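Local coordinates for protein putative phophotriesterase (Proteus mirabilis, PDB 3RHG) that probably acts as a zinc-dependent hydrolase on ester bonds, binding two metal ions per subunit as in the phosphotriesterase family of amidohydrolases, at residues 5-10 against 118-123; 75-80 against 299-304; 103-108 against 152-157; 206-211 against 240-245; 247-252 against 288-293. One frame throughout, in Å; residues are numbered along the deposited sequence.

Contact 1 (5-10 against 118-123); sequences IQTVTG and NVVASS
Thr7 places OG1 between its backbone N and carbonyl carbon (chi1 82°), which leaves CG2 anti to the carbonyl carbon, near Asn118 CB and Val120 CG2. In one of its two conformers Ile5 brings CD1 to 3.8 Å from Val120 CG2. Val8 spreads its two methyls over the strand: CG2 rests on Val119 CB at 3.9 Å and CG1 on Ala121 CB at 3.8 Å. The one direct hydrogen bond between the segments runs from Val8 N to Val119 O at 2.9 Å. It is fairly straight, 162° at the hydrogen.

Two waters extend this link. One donates to Gln6 O and accepts from Ala121 N. The other donates to Thr7 OG1, accepts from Val119 N and is also bonded to Thr9 OG1. Thr7 OG1 donates to Gly10 O at 2.7 Å and accepts from Thr9 N, so the turn is held from inside. The strands run at 96° to each other and do not pair as a sheet. Helix 105-115 packs on Val8 and Ala121. The arrangement is a type I beta turn with an ST turn, in a two-stranded N-terminal hairpin laid across the start of strand 118-123 of the amidohydrolase barrel.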
# COMPACT_ATOMS: atom_id res chain seq x y z
N ILE A 5 -12.27 17.52 27.71
CA ILE A 5 -12.90 17.48 26.39
C ILE A 5 -14.41 17.29 26.57
O ILE A 5 -14.82 16.48 27.40
CB ILE A 5 -12.39 16.28 25.53
CG1 ILE A 5 -12.31 15.00 26.36
CG2 ILE A 5 -11.04 16.59 24.88
CD1 ILE A 5 -12.23 13.72 25.51
N GLN A 6 -15.22 17.98 25.78
CA GLN A 6 -16.65 17.75 25.80
C GLN A 6 -16.94 16.63 24.81
O GLN A 6 -16.73 16.80 23.60
CB GLN A 6 -17.40 19.03 25.40
CG GLN A 6 -18.90 18.85 25.42
CD GLN A 6 -19.46 18.64 26.83
OE1 GLN A 6 -18.82 19.02 27.82
NE2 GLN A 6 -20.66 18.05 26.93
N THR A 7 -17.36 15.48 25.32
CA THR A 7 -17.73 14.35 24.48
C THR A 7 -19.24 14.36 24.27
O THR A 7 -19.96 15.16 24.90
CB THR A 7 -17.33 12.98 25.11
OG1 THR A 7 -18.32 12.57 26.06
CG2 THR A 7 -15.92 13.02 25.72
N VAL A 8 -19.72 13.45 23.42
CA VAL A 8 -21.15 13.38 23.12
C VAL A 8 -21.99 12.87 24.31
O VAL A 8 -23.23 12.89 24.28
CB VAL A 8 -21.43 12.51 21.86
CG1 VAL A 8 -20.80 13.14 20.61
CG2 VAL A 8 -20.92 11.07 22.06
N THR A 9 -21.31 12.44 25.38
CA THR A 9 -22.01 12.07 26.61
C THR A 9 -21.54 12.85 27.83
O THR A 9 -21.85 12.47 28.97
CB THR A 9 -21.89 10.57 26.89
OG1 THR A 9 -20.51 10.23 27.08
CG2 THR A 9 -22.47 9.75 25.73
N GLY A 10 -20.78 13.92 27.62
CA GLY A 10 -20.37 14.77 28.74
C GLY A 10 -18.88 15.00 28.78
O GLY A 10 -18.13 14.45 27.95
N ASN A 118 -14.87 7.22 24.67
CA ASN A 118 -15.15 8.66 24.68
C ASN A 118 -15.21 9.12 23.23
O ASN A 118 -14.23 8.99 22.50
CB ASN A 118 -14.05 9.45 25.40
CG ASN A 118 -13.85 9.03 26.85
OD1 ASN A 118 -14.82 8.83 27.61
ND2 ASN A 118 -12.58 8.89 27.26
N VAL A 119 -16.37 9.62 22.79
CA VAL A 119 -16.50 10.03 21.39
C VAL A 119 -16.71 11.54 21.35
O VAL A 119 -17.63 12.06 22.00
CB VAL A 119 -17.69 9.33 20.71
CG1 VAL A 119 -17.90 9.88 19.30
CG2 VAL A 119 -17.46 7.84 20.66
N VAL A 120 -15.85 12.23 20.61
CA VAL A 120 -15.92 13.68 20.53
C VAL A 120 -16.47 14.04 19.14
O VAL A 120 -15.96 13.56 18.10
CB VAL A 120 -14.53 14.31 20.75
CG1 VAL A 120 -14.57 15.82 20.55
CG2 VAL A 120 -13.96 13.94 22.17
N ALA A 121 -17.53 14.86 19.13
CA ALA A 121 -18.08 15.39 17.86
C ALA A 121 -17.43 16.74 17.53
O ALA A 121 -16.81 17.40 18.39
CB ALA A 121 -19.60 15.53 17.94
N SER A 122 -17.57 17.13 16.27
CA SER A 122 -16.96 18.36 15.78
C SER A 122 -17.99 19.29 15.19
O SER A 122 -19.08 18.85 14.75
CB SER A 122 -15.88 18.06 14.74
OG SER A 122 -14.84 17.30 15.30
N SER A 123 -17.63 20.57 15.17
CA SER A 123 -18.44 21.61 14.53
C SER A 123 -17.51 22.45 13.65
O SER A 123 -16.57 23.07 14.15
CB SER A 123 -19.07 22.51 15.60
OG SER A 123 -19.73 23.61 15.00
O HOH W 1 -18.43 15.98 21.56
O HOH W 2 -18.37 9.85 24.96

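Contact 2 (75-80 against 299-304); sequences EDVIFE and QMWAKN
Glu80 and Trp301 form the dense half of this contact. Glu80 CG lies over one face of the indole, 3.9 Å from the centroid of the five-membered ring of Trp301, a CH-pi contact. The Glu80 chain bends at chi2 (-70°). This carries the carboxylate past the ring to the backbone that follows Trp301, with its plane only 20° from the ring plane. Both oxygens are used there. Glu80 OE1 accepts from Ala302 N at 2.8 Å, met from above the carboxylate plane. Glu80 OE2 accepts from Lys303 N at 2.9 Å on its syn side, and this is the straighter bond. One buried carboxylate takes two successive amides of a 3-10 turn. The six-membered part of the indole reaches Asp76, whose CB is 3.4 Å from Trp301 CH2.

The outer side is looser. Lys303 lays its aliphatic chain beside the exposed Phe79 ring, with Lys303 CD 4.0 Å from Phe79 CD2. The bend at chi3 brings Lys303 CE to 3.3 Å from Asp76 OD1, while NZ turns away and stays 4.2 Å from that oxygen, beyond a salt bridge. Lys303 packs on Asp53 of the second subunit, so this rim lies near the dimer interface. Trp309 covers Glu80 as well.

Helix 74-86 is joined here to the loop between strand 289-291 and helix 311-322. The turn's amides would be expected to stabilise the negative charge of Glu80, probably keeping it ionised despite burial, while any attraction between Asp76 and Lys303 would act at longer range.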
# COMPACT_ATOMS: atom_id res chain seq x y z
N GLU A 75 -23.40 -0.90 13.09
CA GLU A 75 -22.84 -2.23 13.36
C GLU A 75 -21.40 -2.32 12.86
O GLU A 75 -20.52 -2.89 13.52
CB GLU A 75 -23.67 -3.32 12.67
CG GLU A 75 -25.17 -3.02 12.52
CD GLU A 75 -25.52 -2.37 11.18
OE1 GLU A 75 -25.96 -1.21 11.19
OE2 GLU A 75 -25.37 -3.03 10.12
N ASP A 76 -21.17 -1.77 11.67
CA ASP A 76 -19.82 -1.81 11.07
C ASP A 76 -18.86 -0.93 11.85
O ASP A 76 -17.71 -1.31 12.12
CB ASP A 76 -19.87 -1.35 9.62
CG ASP A 76 -20.56 -2.35 8.70
OD1 ASP A 76 -20.39 -3.57 8.91
OD2 ASP A 76 -21.26 -1.91 7.78
N VAL A 77 -19.31 0.27 12.20
CA VAL A 77 -18.50 1.20 13.00
C VAL A 77 -18.11 0.61 14.38
O VAL A 77 -16.95 0.68 14.79
CB VAL A 77 -19.20 2.58 13.13
CG1 VAL A 77 -18.41 3.51 14.06
CG2 VAL A 77 -19.37 3.21 11.74
N ILE A 78 -19.08 0.02 15.07
CA ILE A 78 -18.81 -0.58 16.37
C ILE A 78 -17.82 -1.74 16.23
O ILE A 78 -16.90 -1.89 17.03
CB ILE A 78 -20.10 -1.04 17.07
CG1 ILE A 78 -20.87 0.19 17.57
CG2 ILE A 78 -19.78 -1.99 18.22
CD1 ILE A 78 -22.24 -0.12 18.11
N PHE A 79 -18.01 -2.57 15.20
CA PHE A 79 -17.09 -3.67 14.97
C PHE A 79 -15.66 -3.14 14.80
O PHE A 79 -14.71 -3.67 15.37
CB PHE A 79 -17.52 -4.47 13.74
CG PHE A 79 -16.71 -5.70 13.51
CD1 PHE A 79 -16.97 -6.86 14.22
CD2 PHE A 79 -15.68 -5.70 12.58
CE1 PHE A 79 -16.22 -8.00 14.01
CE2 PHE A 79 -14.93 -6.85 12.36
CZ PHE A 79 -15.20 -8.00 13.08
N GLU A 80 -15.50 -2.08 14.02
CA GLU A 80 -14.18 -1.52 13.77
C GLU A 80 -13.60 -0.84 15.00
O GLU A 80 -12.40 -0.92 15.26
CB GLU A 80 -14.26 -0.54 12.60
CG GLU A 80 -14.44 -1.26 11.27
CD GLU A 80 -13.18 -2.02 10.87
OE1 GLU A 80 -12.08 -1.43 10.94
OE2 GLU A 80 -13.30 -3.21 10.46
N GLN A 299 -13.51 1.35 2.52
CA GLN A 299 -12.35 0.53 2.16
C GLN A 299 -11.26 0.61 3.23
O GLN A 299 -10.36 -0.25 3.27
CB GLN A 299 -11.77 0.95 0.82
CG GLN A 299 -10.96 2.22 0.90
CD GLN A 299 -10.58 2.70 -0.49
OE1 GLN A 299 -11.37 3.36 -1.17
NE2 GLN A 299 -9.37 2.36 -0.93
N MET A 300 -11.32 1.61 4.10
CA MET A 300 -10.30 1.74 5.13
C MET A 300 -10.53 0.85 6.34
O MET A 300 -9.63 0.64 7.17
CB MET A 300 -10.14 3.19 5.56
CG MET A 300 -9.74 4.08 4.40
SD MET A 300 -9.61 5.83 4.80
CE MET A 300 -8.23 5.83 5.99
N TRP A 301 -11.74 0.32 6.48
CA TRP A 301 -12.03 -0.57 7.59
C TRP A 301 -11.19 -1.84 7.50
O TRP A 301 -11.00 -2.39 6.40
CB TRP A 301 -13.51 -0.97 7.54
CG TRP A 301 -14.45 0.13 7.87
CD1 TRP A 301 -14.18 1.28 8.57
CD2 TRP A 301 -15.85 0.15 7.57
NE1 TRP A 301 -15.34 2.03 8.71
CE2 TRP A 301 -16.37 1.36 8.09
CE3 TRP A 301 -16.70 -0.71 6.88
CZ2 TRP A 301 -17.72 1.71 7.96
CZ3 TRP A 301 -18.03 -0.38 6.77
CH2 TRP A 301 -18.53 0.82 7.30
N ALA A 302 -10.68 -2.32 8.64
CA ALA A 302 -9.91 -3.57 8.68
C ALA A 302 -10.69 -4.78 8.16
O ALA A 302 -10.10 -5.67 7.52
CB ALA A 302 -9.38 -3.84 10.09
N LYS A 303 -11.99 -4.84 8.42
CA LYS A 303 -12.83 -5.95 7.94
C LYS A 303 -12.83 -6.04 6.41
O LYS A 303 -13.14 -7.08 5.81
CB LYS A 303 -14.26 -5.82 8.49
CG LYS A 303 -15.02 -4.60 7.98
CD LYS A 303 -16.18 -4.21 8.91
CE LYS A 303 -17.46 -4.92 8.51
NZ LYS A 303 -17.27 -6.39 8.43
N ASN A 304 -12.50 -4.92 5.77
CA ASN A 304 -12.41 -4.89 4.31
C ASN A 304 -10.98 -5.00 3.79
O ASN A 304 -10.77 -4.88 2.58
CB ASN A 304 -13.11 -3.65 3.75
CG ASN A 304 -14.62 -3.72 3.92
OD1 ASN A 304 -15.21 -4.80 3.82
ND2 ASN A 304 -15.24 -2.59 4.23

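Contact 3 (103-108 against 152-157); sequences RDIRKL and IGIDGT
Ile154 faces Arg103 and Ile105 with different branches. Its CG2 sits over the centre of one face of the Arg103 guanidinium, 3.6 Å from Arg103 CZ. Its CD1 meets Ile105 CD1 at 3.8 Å. The bend of Arg103 at chi3 (54°) turns the flat group across the isoleucine.

Asp155 is next, and positive phi marks it as part of a type I' turn from Ile154 to Thr157. Its carboxylate stands nearly perpendicular to the Arg103 guanidinium. No direct bond forms: Arg103 NH2 and Asp155 OD1 are 4.1 Å apart. A water bridges Arg103 NE and Asp155 OD2. Another water donates to Asp155 OD2 and Arg103 O and accepts from Ile105 N, near the start of the helix. Asp155 O accepts from Arg106 NH2 at 3.1 Å, a bent bond of 145°.

After Gly156, Thr157 CG2 lies over one face of the Arg106 guanidinium, toward its rim, 3.3 Å from Arg106 NH2. Thr157 OG1 turns back to donate to Ile154 O at 2.7 Å, and the backbone N of Thr157 uses the same acceptor.

The loop between helix 139-151 and strand 163-168 is thus laid against the start of helix 105-115, which Asp104 N-caps. Arg103 NH1 also reaches inward, to a salt bridge with Glu149 of helix 139-151 and to Ser122 O of strand 118-123.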
# COMPACT_ATOMS: atom_id res chain seq x y z
N ARG A 103 -22.47 14.55 8.96
CA ARG A 103 -22.32 14.41 10.42
C ARG A 103 -23.57 13.74 11.00
O ARG A 103 -24.69 14.10 10.62
CB ARG A 103 -22.13 15.79 11.07
CG ARG A 103 -21.97 15.70 12.58
CD ARG A 103 -21.72 17.06 13.21
NE ARG A 103 -22.75 18.01 12.83
CZ ARG A 103 -22.75 19.30 13.14
NH1 ARG A 103 -21.77 19.79 13.92
NH2 ARG A 103 -23.72 20.09 12.69
N ASP A 104 -23.38 12.77 11.91
CA ASP A 104 -24.53 12.06 12.53
C ASP A 104 -24.39 12.05 14.04
O ASP A 104 -23.91 11.07 14.61
CB ASP A 104 -24.65 10.62 12.01
CG ASP A 104 -26.00 10.00 12.32
OD1 ASP A 104 -26.63 10.37 13.34
OD2 ASP A 104 -26.47 9.16 11.51
N ILE A 105 -24.82 13.13 14.68
CA ILE A 105 -24.58 13.32 16.11
C ILE A 105 -25.29 12.25 16.95
O ILE A 105 -24.75 11.77 17.96
CB ILE A 105 -24.97 14.76 16.55
CG1 ILE A 105 -24.40 15.08 17.93
CG2 ILE A 105 -26.48 14.98 16.50
CD1 ILE A 105 -22.85 15.00 17.98
N ARG A 106 -26.47 11.82 16.50
CA ARG A 106 -27.22 10.82 17.27
C ARG A 106 -26.52 9.46 17.25
O ARG A 106 -26.42 8.79 18.30
CB ARG A 106 -28.67 10.72 16.83
CG ARG A 106 -29.49 11.96 17.15
CD ARG A 106 -30.82 11.95 16.39
NE ARG A 106 -31.60 13.18 16.59
CZ ARG A 106 -31.39 14.32 15.93
NH1 ARG A 106 -30.42 14.40 15.02
NH2 ARG A 106 -32.14 15.38 16.18
N LYS A 107 -26.00 9.05 16.10
CA LYS A 107 -25.23 7.81 16.05
C LYS A 107 -23.90 7.88 16.82
O LYS A 107 -23.47 6.88 17.40
CB LYS A 107 -25.03 7.32 14.62
CG LYS A 107 -26.32 6.79 14.02
CD LYS A 107 -26.15 6.22 12.63
CE LYS A 107 -27.49 5.77 12.05
NZ LYS A 107 -28.50 6.89 11.88
N LEU A 108 -23.25 9.05 16.83
CA LEU A 108 -22.03 9.22 17.62
C LEU A 108 -22.34 8.94 19.10
O LEU A 108 -21.59 8.22 19.76
CB LEU A 108 -21.44 10.62 17.44
CG LEU A 108 -20.79 10.91 16.07
CD1 LEU A 108 -20.43 12.38 15.96
CD2 LEU A 108 -19.57 10.03 15.80
N ILE A 152 -24.42 24.36 23.33
CA ILE A 152 -25.84 24.06 23.48
C ILE A 152 -26.16 22.70 22.89
O ILE A 152 -26.72 21.83 23.56
CB ILE A 152 -26.70 25.14 22.78
CG1 ILE A 152 -26.47 26.51 23.42
CG2 ILE A 152 -28.18 24.75 22.81
CD1 ILE A 152 -27.14 27.65 22.69
N GLY A 153 -25.82 22.50 21.63
CA GLY A 153 -26.09 21.22 21.03
C GLY A 153 -26.19 21.28 19.53
O GLY A 153 -26.16 22.37 18.94
N ILE A 154 -26.30 20.10 18.93
CA ILE A 154 -26.29 19.94 17.49
C ILE A 154 -27.63 19.42 16.96
O ILE A 154 -28.19 18.48 17.52
CB ILE A 154 -25.13 18.99 17.08
CG1 ILE A 154 -23.79 19.67 17.34
CG2 ILE A 154 -25.23 18.60 15.61
CD1 ILE A 154 -22.61 18.72 17.45
N ASP A 155 -28.14 20.05 15.90
CA ASP A 155 -29.29 19.54 15.15
C ASP A 155 -30.53 19.34 16.03
O ASP A 155 -31.30 18.37 15.86
CB ASP A 155 -28.93 18.23 14.42
CG ASP A 155 -27.97 18.45 13.26
OD1 ASP A 155 -27.83 19.60 12.78
OD2 ASP A 155 -27.36 17.46 12.80
N GLY A 156 -30.72 20.27 16.97
CA GLY A 156 -31.87 20.25 17.87
C GLY A 156 -31.73 19.35 19.09
O GLY A 156 -32.64 19.28 19.92
N THR A 157 -30.59 18.69 19.21
CA THR A 157 -30.34 17.85 20.37
C THR A 157 -29.55 18.65 21.39
O THR A 157 -29.17 19.80 21.13
CB THR A 157 -29.51 16.60 19.98
OG1 THR A 157 -28.15 16.99 19.79
CG2 THR A 157 -30.06 15.96 18.68
O HOH W 3 -25.30 17.89 11.32
O HOH W 4 -26.32 21.22 10.97
O HOH W 5 -26.14 15.12 12.99

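Contact 4 (206-211 against 240-245); sequences RGDEVL and QCKMLD
Asp208 and Lys242 pair across two neighbouring helices of the alpha/beta barrel, 207-217 and 237-245. The helices run nearly parallel, with 16° between their directions, as successive outer helices of such a barrel do. The short segments keep 10.5 Å between their axes, so side chains make most of the contact.

Lys242 NZ donates to Asp208 OD2 at 2.7 Å and forms a salt bridge. It comes in on the syn side, 22° out of the carboxylate plane. Bends at chi3 and chi4 (-75°) fold the end of the lysine onto the acid. A water closes a small ring: it accepts from Lys242 NZ and donates to Asp208 OD1 at 2.8 Å. Asp208 OD1 has a further partner in Arg246, a second salt bridge. Both carboxylate oxygens are therefore satisfied, and two positive groups would be expected to keep Asp208 charged.

Arg206 NH1 bonds to Glu209 OE2 at 2.8 Å within its own segment, nearly in its guanidinium plane. The backbone N of Gly207 is taken by Tyr239 OH. Gln240 NE2 bonds to Ser233, and Asp245 OD1 to Tyr285.

Beside the salt bridge the contact is carried by Met243. It bends at chi2 and chi3 and lies against Gly207, where no side chain intervenes. Leu211 CD1 touches Met243 SD at 3.9 Å. Met243 SD comes within 3.5 Å of Gly207 C, and Met243 CE lies 3.4 Å from Asp208 OD1.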
# COMPACT_ATOMS: atom_id res chain seq x y z
N ARG A 206 -0.00 25.57 1.89
CA ARG A 206 -0.74 26.79 2.21
C ARG A 206 -0.67 27.15 3.69
O ARG A 206 -1.36 28.06 4.16
CB ARG A 206 -2.20 26.64 1.77
CG ARG A 206 -2.35 26.74 0.24
CD ARG A 206 -3.80 27.04 -0.10
NE ARG A 206 -4.09 26.99 -1.54
CZ ARG A 206 -4.25 28.08 -2.30
NH1 ARG A 206 -4.08 29.30 -1.77
NH2 ARG A 206 -4.56 27.96 -3.59
N GLY A 207 0.17 26.45 4.43
CA GLY A 207 0.24 26.72 5.86
C GLY A 207 0.52 28.16 6.28
O GLY A 207 -0.12 28.67 7.20
N ASP A 208 1.48 28.84 5.63
CA ASP A 208 1.79 30.20 6.07
C ASP A 208 0.57 31.12 5.89
O ASP A 208 0.27 31.95 6.76
CB ASP A 208 2.98 30.79 5.32
CG ASP A 208 4.28 30.65 6.07
OD1 ASP A 208 4.30 30.72 7.34
OD2 ASP A 208 5.32 30.51 5.39
N GLU A 209 -0.14 31.00 4.77
CA GLU A 209 -1.27 31.92 4.60
C GLU A 209 -2.44 31.60 5.53
O GLU A 209 -3.12 32.51 6.03
CB GLU A 209 -1.70 32.05 3.14
CG GLU A 209 -2.52 30.95 2.70
CD GLU A 209 -3.02 31.13 1.27
OE1 GLU A 209 -3.66 32.16 0.92
OE2 GLU A 209 -2.77 30.21 0.50
N VAL A 210 -2.64 30.31 5.83
CA VAL A 210 -3.68 29.94 6.78
C VAL A 210 -3.31 30.48 8.18
O VAL A 210 -4.16 31.04 8.89
CB VAL A 210 -3.85 28.42 6.83
CG1 VAL A 210 -4.60 27.97 8.09
CG2 VAL A 210 -4.54 27.93 5.53
N LEU A 211 -2.04 30.34 8.56
CA LEU A 211 -1.60 30.84 9.87
C LEU A 211 -1.53 32.36 9.91
O LEU A 211 -1.72 32.97 10.98
CB LEU A 211 -0.29 30.19 10.31
CG LEU A 211 -0.42 28.67 10.49
CD1 LEU A 211 0.88 28.10 11.04
CD2 LEU A 211 -1.58 28.33 11.43
N GLN A 240 7.61 22.13 7.04
CA GLN A 240 7.01 21.62 8.27
C GLN A 240 7.62 22.27 9.51
O GLN A 240 6.88 22.67 10.41
CB GLN A 240 7.07 20.09 8.33
CG GLN A 240 6.24 19.42 7.23
CD GLN A 240 5.82 18.00 7.58
OE1 GLN A 240 6.55 17.27 8.26
NE2 GLN A 240 4.63 17.60 7.13
N CYS A 241 8.93 22.41 9.56
CA CYS A 241 9.55 23.12 10.69
C CYS A 241 9.12 24.60 10.76
O CYS A 241 9.00 25.16 11.85
CB CYS A 241 11.08 22.99 10.64
SG CYS A 241 11.61 21.30 10.94
N LYS A 242 8.90 25.24 9.60
CA LYS A 242 8.44 26.62 9.57
C LYS A 242 7.06 26.71 10.26
O LYS A 242 6.79 27.64 11.03
CB LYS A 242 8.33 27.09 8.12
CG LYS A 242 8.15 28.58 7.92
CD LYS A 242 8.10 28.89 6.40
CE LYS A 242 8.64 30.25 6.04
NZ LYS A 242 7.71 31.35 6.39
N MET A 243 6.21 25.72 10.02
CA MET A 243 4.88 25.71 10.64
C MET A 243 5.00 25.45 12.13
O MET A 243 4.37 26.11 12.95
CB MET A 243 3.99 24.64 10.00
CG MET A 243 3.69 24.86 8.52
SD MET A 243 2.97 26.47 8.12
CE MET A 243 4.39 27.36 7.45
N LEU A 244 5.81 24.46 12.48
CA LEU A 244 5.99 24.13 13.90
C LEU A 244 6.56 25.32 14.66
O LEU A 244 6.21 25.56 15.83
CB LEU A 244 6.88 22.91 14.05
CG LEU A 244 6.28 21.57 13.54
CD1 LEU A 244 7.37 20.54 13.19
CD2 LEU A 244 5.31 21.00 14.57
N ASP A 245 7.43 26.08 14.00
CA ASP A 245 8.05 27.22 14.68
C ASP A 245 7.03 28.32 14.98
O ASP A 245 7.26 29.15 15.86
CB ASP A 245 9.23 27.77 13.87
CG ASP A 245 10.45 26.90 13.96
OD1 ASP A 245 10.49 26.02 14.84
OD2 ASP A 245 11.38 27.11 13.14
O HOH W 6 6.47 31.93 8.62

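Contact 5 (247-252 against 288-293); sequences GVWLEF and QIVLSH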
# COMPACT_ATOMS: atom_id res chain seq x y z
N GLY A 247 4.22 27.57 16.22
CA GLY A 247 3.61 27.16 17.49
C GLY A 247 2.47 26.16 17.39
O GLY A 247 1.95 25.70 18.41
N VAL A 248 2.06 25.81 16.16
CA VAL A 248 0.90 24.97 15.96
C VAL A 248 1.26 23.49 15.98
O VAL A 248 2.45 23.13 15.94
CB VAL A 248 0.18 25.30 14.62
CG1 VAL A 248 -0.24 26.78 14.62
CG2 VAL A 248 1.04 24.90 13.40
N TRP A 249 0.24 22.64 16.01
CA TRP A 249 0.43 21.20 15.93
C TRP A 249 0.40 20.75 14.48
O TRP A 249 -0.45 21.22 13.70
CB TRP A 249 -0.70 20.47 16.67
CG TRP A 249 -0.76 20.73 18.13
CD1 TRP A 249 -1.33 21.81 18.75
CD2 TRP A 249 -0.26 19.88 19.18
NE1 TRP A 249 -1.21 21.69 20.13
CE2 TRP A 249 -0.59 20.50 20.41
CE3 TRP A 249 0.37 18.64 19.20
CZ2 TRP A 249 -0.24 19.94 21.65
CZ3 TRP A 249 0.73 18.08 20.44
CH2 TRP A 249 0.39 18.72 21.65
N LEU A 250 1.29 19.85 14.10
CA LEU A 250 1.17 19.18 12.81
C LEU A 250 0.53 17.83 13.04
O LEU A 250 1.00 17.04 13.85
CB LEU A 250 2.53 19.01 12.11
CG LEU A 250 3.18 20.31 11.63
CD1 LEU A 250 4.42 19.98 10.77
CD2 LEU A 250 2.21 21.18 10.84
N GLU A 251 -0.54 17.55 12.30
CA GLU A 251 -1.25 16.30 12.44
C GLU A 251 -1.00 15.42 11.21
O GLU A 251 -1.29 15.83 10.07
CB GLU A 251 -2.74 16.56 12.60
CG GLU A 251 -3.61 15.32 12.66
CD GLU A 251 -5.04 15.70 12.93
OE1 GLU A 251 -5.84 15.91 11.96
OE2 GLU A 251 -5.37 15.86 14.11
N PHE A 252 -0.44 14.24 11.46
CA PHE A 252 -0.23 13.22 10.45
C PHE A 252 -1.38 12.28 10.62
O PHE A 252 -1.33 11.35 11.44
CB PHE A 252 1.13 12.53 10.66
CG PHE A 252 2.31 13.42 10.35
CD1 PHE A 252 3.00 13.30 9.15
CD2 PHE A 252 2.72 14.39 11.27
CE1 PHE A 252 4.09 14.14 8.86
CE2 PHE A 252 3.80 15.23 11.01
CZ PHE A 252 4.51 15.10 9.80
N GLN A 288 4.80 18.44 19.53
CA GLN A 288 3.91 19.23 18.68
C GLN A 288 3.30 18.38 17.57
O GLN A 288 2.77 18.92 16.61
CB GLN A 288 4.63 20.43 18.03
CG GLN A 288 4.76 21.61 18.93
CD GLN A 288 5.54 22.74 18.30
OE1 GLN A 288 6.75 22.90 18.59
NE2 GLN A 288 4.89 23.50 17.39
N ILE A 289 3.35 17.07 17.72
CA ILE A 289 2.89 16.17 16.67
C ILE A 289 1.73 15.33 17.17
O ILE A 289 1.75 14.84 18.30
CB ILE A 289 4.02 15.21 16.25
CG1 ILE A 289 5.18 15.99 15.62
CG2 ILE A 289 3.49 14.13 15.29
CD1 ILE A 289 6.44 15.16 15.41
N VAL A 290 0.68 15.19 16.35
CA VAL A 290 -0.37 14.20 16.64
C VAL A 290 -0.55 13.28 15.43
O VAL A 290 -0.17 13.65 14.30
CB VAL A 290 -1.70 14.83 17.11
CG1 VAL A 290 -1.56 15.39 18.52
CG2 VAL A 290 -2.14 15.92 16.11
N LEU A 291 -1.16 12.11 15.67
CA LEU A 291 -1.21 11.01 14.70
C LEU A 291 -2.62 10.46 14.61
O LEU A 291 -3.29 10.31 15.62
CB LEU A 291 -0.35 9.85 15.20
CG LEU A 291 1.10 10.18 15.54
CD1 LEU A 291 1.82 8.95 16.10
CD2 LEU A 291 1.89 10.77 14.37
N SER A 292 -3.09 10.14 13.40
CA SER A 292 -4.40 9.51 13.28
C SER A 292 -4.49 8.81 11.91
O SER A 292 -3.50 8.80 11.15
CB SER A 292 -5.52 10.57 13.47
OG SER A 292 -6.54 10.10 14.36
N HIS A 293 -5.65 8.20 11.61
CA HIS A 293 -5.85 7.41 10.38
C HIS A 293 -6.71 8.13 9.34
O HIS A 293 -6.66 7.78 8.16
CB HIS A 293 -6.61 6.11 10.71
CG HIS A 293 -6.00 5.28 11.79
ND1 HIS A 293 -6.32 5.47 13.13
CD2 HIS A 293 -5.13 4.24 11.75
CE1 HIS A 293 -5.66 4.58 13.86
NE2 HIS A 293 -4.93 3.82 13.05
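Val290 is the main bump on the face it shares with Glu251. Its CG2 fits against Glu251 CB at 3.6 Å, and its CG1 presses on Trp249 CE3 at 3.8 Å. The valine fills the hollow between the indole and the glutamate stem. Trp249 CE3 also meets the backbone obliquely, 3.4 Å from Gln288 C. On the other face, Phe252 spans two residues: its CD2 meets Ile289 CG2 at 4.1 Å, and its CB meets Leu291 CD2.

The parallel strands pair Leu250-Ile289, Glu251-Val290 and Phe252-Leu291. Four backbone bonds of alternating direction join them, from Leu250 N to Gln288 O as far as Ser292 N to Phe252 O. The extended Gln288 chain adds a fifth, from Gln288 NE2 to Val248 O at 2.9 Å. Helix 270-282 connects them in a beta-alpha-beta crossover.

Glu251 packs on His23, a zinc ligand; its OE1 accepts from Asn197 and lies close to Asp253. Ser292 OG bonds with Glu24 and the backbone N of His23, consistent with barrel closure between strands 289-291 and 19-24. The chemistry implies a hydrogen-bonded wall, with Leu250 and Phe252 packing toward helix 237-245 and, on the other face, apolar Trp249 and Val290 followed by Glu251 near the metal site.

Overall arrangement
Contact 5 lies deepest and pairs two barrel strands by backbone bonds. Contact 1 is also buried and reaches the same sheet, but through a hairpin set across it, with waters filling in. Contacts 2 and 3 are partly exposed and rely more on charged side chains. Contact 4 is equally far from the chain's centre, about 18 Å, but mostly buried beside its salt bridge. Contacts 1 and 3 adjoin, because helix 105-115 of contact 3 runs into strand 118-123 of contact 1; Ala121 packs on Ile105. Contacts 4 and 5 meet likewise, through helix 237-245 and strand 249-252, with Leu244 O bonded to Gln288 NE2. Contact 3 lies on the opposite side of the chain's centre from contacts 4 and 5. Contact 2 touches contact 5 through Met300 and His293.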